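Local atomic coordinates of Lin1889 protein (Listeria innocua Clip11262, PDB entry 3B57), a protein that is of unknown function but binds magnesium through an HD domain and is probably a metal-dependent phosphohydrolase. Residues G45-I51 with I114-V119. Numbering follows the deposited sequence.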
ATOM      1  N   GLY A  45      -9.747  -9.088 -30.052  1.00 34.94           N
ATOM      2  CA  GLY A  45     -10.790  -9.976 -30.532  1.00 36.20           C
ATOM      3  C   GLY A  45     -11.225 -11.068 -29.569  1.00 35.82           C
ATOM      4  O   GLY A  45     -10.791 -11.092 -28.418  1.00 38.00           O
ATOM      5  N   GLY A  46     -12.089 -11.965 -30.050  1.00 33.78           N
ATOM      6  CA  GLY A  46     -12.594 -13.066 -29.244  1.00 30.76           C
ATOM      7  C   GLY A  46     -14.084 -12.925 -28.984  1.00 30.06           C
ATOM      8  O   GLY A  46     -14.664 -11.880 -29.270  1.00 29.05           O
ATOM      9  N   ASP A  47     -14.701 -13.977 -28.448  1.00 29.13           N
ATOM     10  CA  ASP A  47     -16.135 -13.985 -28.127  1.00 30.74           C
ATOM     11  C   ASP A  47     -16.352 -13.104 -26.893  1.00 31.36           C
ATOM     12  O   ASP A  47     -16.185 -13.556 -25.753  1.00 30.84           O
ATOM     13  CB  ASP A  47     -16.592 -15.427 -27.821  1.00 34.63           C
ATOM     14  CG  ASP A  47     -18.123 -15.583 -27.749  1.00 38.11           C
ATOM     15  OD1 ASP A  47     -18.808 -14.677 -27.201  1.00 38.06           O
ATOM     16  OD2 ASP A  47     -18.632 -16.638 -28.227  1.00 38.23           O
ATOM     17  N   LEU A  48     -16.742 -11.857 -27.124  1.00 30.81           N
ATOM     18  CA  LEU A  48     -16.965 -10.906 -26.041  1.00 30.90           C
ATOM     19  C   LEU A  48     -17.904 -11.415 -24.941  1.00 32.57           C
ATOM     20  O   LEU A  48     -17.689 -11.163 -23.751  1.00 33.06           O
ATOM     21  CB  LEU A  48     -17.495  -9.586 -26.617  1.00 29.23           C
ATOM     22  CG  LEU A  48     -17.727  -8.404 -25.670  1.00 29.63           C
ATOM     23  CD1 LEU A  48     -16.445  -8.070 -24.911  1.00 30.55           C
ATOM     24  CD2 LEU A  48     -18.195  -7.213 -26.475  1.00 29.72           C
ATOM     25  N   PHE A  49     -18.950 -12.129 -25.336  1.00 34.35           N
ATOM     26  CA  PHE A  49     -19.912 -12.654 -24.372  1.00 35.29           C
ATOM     27  C   PHE A  49     -19.288 -13.754 -23.532  1.00 35.79           C
ATOM     28  O   PHE A  49     -19.523 -13.863 -22.328  1.00 34.86           O
ATOM     29  CB  PHE A  49     -21.138 -13.201 -25.101  1.00 35.31           C
ATOM     30  CG  PHE A  49     -22.135 -13.853 -24.197  1.00 34.32           C
ATOM     31  CD1 PHE A  49     -22.286 -15.235 -24.191  1.00 34.97           C
ATOM     32  CD2 PHE A  49     -22.914 -13.086 -23.339  1.00 34.60           C
ATOM     33  CE1 PHE A  49     -23.200 -15.849 -23.341  1.00 35.68           C
ATOM     34  CE2 PHE A  49     -23.831 -13.688 -22.488  1.00 36.15           C
ATOM     35  CZ  PHE A  49     -23.975 -15.076 -22.488  1.00 36.32           C
ATOM     36  N   THR A  50     -18.492 -14.578 -24.185  1.00 35.97           N
ATOM     37  CA  THR A  50     -17.841 -15.664 -23.498  1.00 37.55           C
ATOM     38  C   THR A  50     -16.808 -15.114 -22.494  1.00 38.25           C
ATOM     39  O   THR A  50     -16.625 -15.674 -21.405  1.00 38.41           O
ATOM     40  CB  THR A  50     -17.206 -16.598 -24.544  1.00 37.96           C
ATOM     41  OG1 THR A  50     -17.850 -17.874 -24.473  1.00 40.17           O
ATOM     42  CG2 THR A  50     -15.715 -16.755 -24.334  1.00 38.27           C
ATOM     43  N   ILE A  51     -16.173 -14.001 -22.874  1.00 37.24           N
ATOM     44  CA  ILE A  51     -15.152 -13.298 -22.082  1.00 34.97           C
ATOM     45  C   ILE A  51     -15.764 -12.541 -20.909  1.00 33.95           C
ATOM     46  O   ILE A  51     -15.329 -12.678 -19.768  1.00 33.94           O
ATOM     47  CB  ILE A  51     -14.384 -12.272 -22.982  1.00 35.65           C
ATOM     48  CG1 ILE A  51     -13.474 -13.028 -23.966  1.00 35.65           C
ATOM     49  CG2 ILE A  51     -13.608 -11.262 -22.124  1.00 32.39           C
ATOM     50  CD1 ILE A  51     -12.957 -12.186 -25.121  1.00 33.44           C
ATOM     51  N   ILE A 114      -7.725 -17.254 -27.317  1.00 45.30           N
ATOM     52  CA  ILE A 114      -7.530 -15.849 -26.997  1.00 43.63           C
ATOM     53  C   ILE A 114      -8.418 -15.424 -25.838  1.00 43.67           C
ATOM     54  O   ILE A 114      -8.009 -14.618 -25.001  1.00 44.42           O
ATOM     55  CB  ILE A 114      -7.805 -14.922 -28.190  1.00 43.47           C
ATOM     56  CG1 ILE A 114      -7.268 -13.524 -27.862  1.00 44.96           C
ATOM     57  CG2 ILE A 114      -9.297 -14.830 -28.461  1.00 39.82           C
ATOM     58  CD1 ILE A 114      -6.714 -12.774 -29.051  1.00 47.55           C
ATOM     59  N   GLU A 115      -9.634 -15.962 -25.780  1.00 42.31           N
ATOM     60  CA  GLU A 115     -10.534 -15.615 -24.685  1.00 41.24           C
ATOM     61  C   GLU A 115      -9.854 -15.954 -23.353  1.00 40.74           C
ATOM     62  O   GLU A 115      -9.886 -15.164 -22.413  1.00 39.62           O
ATOM     63  CB  GLU A 115     -11.865 -16.369 -24.800  1.00 41.43           C
ATOM     64  CG  GLU A 115     -12.787 -15.917 -25.938  1.00 40.55           C
ATOM     65  CD  GLU A 115     -12.511 -16.612 -27.275  1.00 41.38           C
ATOM     66  OE1 GLU A 115     -11.799 -17.650 -27.293  1.00 39.24           O
ATOM     67  OE2 GLU A 115     -13.027 -16.120 -28.313  1.00 39.84           O
ATOM     68  N   GLU A 116      -9.232 -17.126 -23.271  1.00 40.75           N
ATOM     69  CA  GLU A 116      -8.552 -17.495 -22.041  1.00 42.55           C
ATOM     70  C   GLU A 116      -7.362 -16.572 -21.787  1.00 42.23           C
ATOM     71  O   GLU A 116      -6.985 -16.329 -20.641  1.00 42.50           O
ATOM     72  CB  GLU A 116      -8.087 -18.947 -22.103  1.00 43.62           C
ATOM     73  CG  GLU A 116      -9.216 -19.916 -22.352  1.00 47.38           C
ATOM     74  CD  GLU A 116      -8.722 -21.332 -22.572  1.00 50.55           C
ATOM     75  OE1 GLU A 116      -7.773 -21.519 -23.370  1.00 51.27           O
ATOM     76  OE2 GLU A 116      -9.291 -22.264 -21.962  1.00 53.70           O
ATOM     77  N   LYS A 117      -6.769 -16.052 -22.854  1.00 42.28           N
ATOM     78  CA  LYS A 117      -5.638 -15.146 -22.702  1.00 41.46           C
ATOM     79  C   LYS A 117      -6.096 -13.787 -22.201  1.00 40.04           C
ATOM     80  O   LYS A 117      -5.536 -13.257 -21.245  1.00 40.91           O
ATOM     81  CB  LYS A 117      -4.907 -14.982 -24.024  1.00 41.72           C
ATOM     82  CG  LYS A 117      -4.092 -16.189 -24.395  1.00 43.25           C
ATOM     83  CD  LYS A 117      -3.515 -16.018 -25.778  1.00 44.85           C
ATOM     84  CE  LYS A 117      -2.442 -17.046 -26.024  1.00 46.71           C
ATOM     85  NZ  LYS A 117      -1.317 -16.868 -25.045  1.00 49.94           N
ATOM     86  N   ILE A 118      -7.116 -13.230 -22.842  1.00 36.94           N
ATOM     87  CA  ILE A 118      -7.638 -11.939 -22.433  1.00 35.21           C
ATOM     88  C   ILE A 118      -7.955 -11.901 -20.935  1.00 35.73           C
ATOM     89  O   ILE A 118      -7.340 -11.134 -20.202  1.00 35.90           O
ATOM     90  CB  ILE A 118      -8.925 -11.591 -23.194  1.00 35.81           C
ATOM     91  CG1 ILE A 118      -8.736 -11.832 -24.692  1.00 36.32           C
ATOM     92  CG2 ILE A 118      -9.320 -10.154 -22.911  1.00 32.26           C
ATOM     93  CD1 ILE A 118      -7.631 -11.020 -25.312  1.00 41.92           C
ATOM     94  N   VAL A 119      -8.901 -12.729 -20.483  1.00 35.81           N
ATOM     95  CA  VAL A 119      -9.308 -12.743 -19.072  1.00 35.49           C
ATOM     96  C   VAL A 119      -8.141 -12.885 -18.128  1.00 37.05           C
ATOM     97  O   VAL A 119      -8.019 -12.146 -17.143  1.00 37.34           O
ATOM     98  CB  VAL A 119     -10.313 -13.869 -18.764  1.00 33.92           C
ATOM     99  CG1 VAL A 119     -10.521 -13.986 -17.261  1.00 31.97           C
ATOM    100  CG2 VAL A 119     -11.637 -13.561 -19.430  1.00 33.85           C
TER
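The carboxylate of Glu115 is turned toward Asp47 and receives its backbone N-H on OE2, through the lone pair that points away from OE1. The bond is nearly straight, 2.7 Å from Asp47 N to Glu115 OE2 with 165° at the hydrogen. The other oxygen, OE1, has a weak hydrogen bond to the hydroxyl of Thr113, so OE2 is bound to the loop before helix 48-57, while OE1 turns back, weakly, to the residue just ahead of its own helix. A second carboxylate, that of Asp47, is met above its plane: Thr50 N donates to Asp47 OD1 (3.0 Å) from 61° out of it, the N-cap bond of helix 48-57. Glu115 thus binds the backbone N-H of the N-cap residue of this helix.

The glutamate reaches there by a bend, its chi2 of 87° folding the carboxylate back beside Gly46, whose CA lies 3.8 Å from Ile114 CG2. The methylenes of Glu115 do the apolar work, running nearly perpendicular to the side chains of Thr50 and Ile51. Its CG lies 3.4 Å from Thr50 CG2 and 3.6 Å from Ile51 CG1. One turn on from Glu115, Val119 meets Ile51, the two side chains running antiparallel, CG2 to CG2 4.1 Å. Helix 27-44 adds Ser37 against Ile51 and Ile40 against Ile118; helix 87-100 adds Leu89 and Ile96 against Thr50.

The contact joins the start of helix 48-57 to that of helix 114-125 within the all-helical HD domain. His58 and Asp59 follow directly on the end of helix 48-57, and Asp123 lies on helix 114-125; with His29 they form the magnesium site. The side chain of Val119 lies about 8 Å from the magnesium ion, near this H...HD...D centre but not touching its residues.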